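Local coordinates for protein cytochrome cL (PDB 2D0W) that carries electrons through a covalently bound heme in the periplasm, probably as the acceptor for methanol dehydrogenase in methanol oxidation, at residues 119-124 with 150-155. Numbering follows the deposited sequence.
With ZN (zinc ion), chain F.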
# COMPACT_ATOMS: atom_id res chain seq x y z
N ILE A 119 -2.07 -0.73 0.24
CA ILE A 119 -0.87 0.13 0.42
C ILE A 119 -0.74 0.50 1.94
O ILE A 119 0.34 0.47 2.52
CB ILE A 119 -0.97 1.34 -0.48
CG1 ILE A 119 -0.71 0.95 -1.94
CG2 ILE A 119 -0.01 2.50 -0.05
CD1 ILE A 119 -1.07 2.03 -3.02
N ALA A 120 -1.85 0.81 2.60
CA ALA A 120 -1.82 1.12 4.05
C ALA A 120 -1.25 -0.04 4.82
O ALA A 120 -0.50 0.16 5.78
CB ALA A 120 -3.22 1.45 4.59
N TRP A 121 -1.60 -1.26 4.41
CA TRP A 121 -1.04 -2.48 5.08
C TRP A 121 0.45 -2.57 4.85
O TRP A 121 1.18 -2.86 5.78
CB TRP A 121 -1.68 -3.80 4.59
CG TRP A 121 -1.11 -5.03 5.26
CD1 TRP A 121 -0.44 -6.08 4.66
CD2 TRP A 121 -1.17 -5.34 6.64
NE1 TRP A 121 -0.09 -7.02 5.60
CE2 TRP A 121 -0.52 -6.59 6.83
CE3 TRP A 121 -1.71 -4.68 7.75
CZ2 TRP A 121 -0.39 -7.18 8.10
CZ3 TRP A 121 -1.56 -5.28 9.03
CH2 TRP A 121 -0.91 -6.52 9.17
N ILE A 122 0.88 -2.41 3.58
CA ILE A 122 2.31 -2.42 3.27
C ILE A 122 3.09 -1.40 4.11
O ILE A 122 4.17 -1.71 4.61
CB ILE A 122 2.58 -2.24 1.73
CG1 ILE A 122 2.00 -3.43 0.95
CG2 ILE A 122 4.10 -2.01 1.47
CD1 ILE A 122 1.91 -3.17 -0.59
N ARG A 123 2.57 -0.19 4.26
CA ARG A 123 3.23 0.80 5.14
C ARG A 123 3.26 0.32 6.58
O ARG A 123 4.27 0.54 7.30
CB ARG A 123 2.56 2.18 5.06
CG ARG A 123 2.51 2.79 3.61
CD ARG A 123 3.88 2.72 2.99
NE ARG A 123 3.90 3.52 1.78
CZ ARG A 123 4.86 3.52 0.87
NH1 ARG A 123 5.90 2.74 0.98
NH2 ARG A 123 4.74 4.32 -0.18
N HIS A 124 2.17 -0.29 7.02
CA HIS A 124 2.04 -0.71 8.46
C HIS A 124 3.04 -1.79 8.95
O HIS A 124 3.40 -1.83 10.14
CB HIS A 124 0.61 -1.19 8.77
CG HIS A 124 0.35 -1.35 10.25
ND1 HIS A 124 0.20 -0.27 11.10
CD2 HIS A 124 0.20 -2.46 11.01
CE1 HIS A 124 -0.02 -0.72 12.33
NE2 HIS A 124 -0.01 -2.04 12.30
N LYS A 150 3.44 -10.60 16.42
CA LYS A 150 2.98 -11.19 17.68
C LYS A 150 1.88 -10.36 18.34
O LYS A 150 0.80 -10.90 18.64
CB LYS A 150 4.13 -11.39 18.65
CG LYS A 150 5.16 -12.41 18.17
CD LYS A 150 6.34 -12.50 19.20
CE LYS A 150 7.08 -11.14 19.32
NZ LYS A 150 8.41 -11.29 20.00
N ALA A 151 2.14 -9.06 18.50
CA ALA A 151 1.16 -8.10 18.98
C ALA A 151 -0.05 -7.98 18.08
O ALA A 151 -1.16 -7.86 18.58
CB ALA A 151 1.78 -6.71 19.17
N TRP A 152 0.18 -7.99 16.76
CA TRP A 152 -0.87 -7.95 15.76
C TRP A 152 -1.82 -9.14 15.88
O TRP A 152 -3.05 -8.98 15.78
CB TRP A 152 -0.25 -7.95 14.35
CG TRP A 152 -1.35 -7.94 13.22
CD1 TRP A 152 -1.74 -9.00 12.40
CD2 TRP A 152 -2.19 -6.83 12.83
NE1 TRP A 152 -2.74 -8.59 11.55
CE2 TRP A 152 -3.04 -7.28 11.79
CE3 TRP A 152 -2.29 -5.50 13.25
CZ2 TRP A 152 -3.98 -6.43 11.17
CZ3 TRP A 152 -3.23 -4.66 12.64
CH2 TRP A 152 -4.06 -5.13 11.60
N GLU A 153 -1.25 -10.33 16.01
CA GLU A 153 -2.03 -11.57 16.15
C GLU A 153 -2.74 -11.67 17.50
O GLU A 153 -3.79 -12.29 17.59
CB GLU A 153 -1.15 -12.81 15.99
CG GLU A 153 -0.35 -12.98 14.65
CD GLU A 153 -1.20 -13.24 13.41
OE1 GLU A 153 -0.64 -13.75 12.39
OE2 GLU A 153 -2.42 -12.94 13.40
N ALA A 154 -2.16 -11.08 18.55
CA ALA A 154 -2.73 -11.12 19.90
C ALA A 154 -3.81 -10.07 20.17
O ALA A 154 -4.82 -10.35 20.82
CB ALA A 154 -1.63 -11.01 20.93
N THR A 155 -3.59 -8.84 19.71
CA THR A 155 -4.43 -7.71 20.15
C THR A 155 -4.64 -6.69 19.04
O THR A 155 -5.67 -6.01 18.99
CB THR A 155 -3.84 -6.99 21.40
OG1 THR A 155 -2.48 -6.58 21.13
CG2 THR A 155 -3.84 -7.89 22.60
ZN ZN F . -1.89 -13.66 10.53
O HOH W 1 -0.32 -13.76 8.55
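Trp-121 and His-124 of helix 112-124 meet Trp-152 of helix 149-161 across wide backbone spacing: the nearest CA atoms, those of His-124 and Trp-152, stand 10.7 Å apart, so between the two segments the gap is bridged by aromatic side chains, two indoles and an imidazole. The two indoles arrive from opposite directions, each with CG anti to its own backbone N (chi1 180° in Trp-121, 179° in Trp-152), which stretches both across the interval. The CZ3-CH2 end of Trp-121 lies over one face of Trp-152: CH2 sits 3.4 Å above that plane, off-centre, and CZ3 of Trp-121 comes within 3.4 Å of CZ2 of Trp-152. With the six-membered rings inclined at 50°, the pair is oblique, neither a stack nor a T. His-124 adds a looser touch, its NE2 4.2 Å from CZ3 of Trp-152. Phe-147 meets all three rings, and Tyr-55 meets Trp-121, so the cluster ties the last helix to the cytochrome c core, where Ile-122 touches the heme. One residue on, Glu-153 binds a zinc ion through OE1 (2.2 Å), with water 1 a second ligand; Glu-52 and Glu-153 together form a known zinc site of this protein. An alanine in place of Trp-152 would probably open a gap beside the CZ3-CH2 end of Trp-121 and leave Glu-52 without its indole N-H partner. No hydrogen bond links 119-124 to 150-155; van der Waals contact between aromatic rings joins them, and NE1 of Trp-152 and ND1 of His-124 are each paired with a carboxylate, of Glu-52 and Glu-43, likely to fix how these two rings are turned.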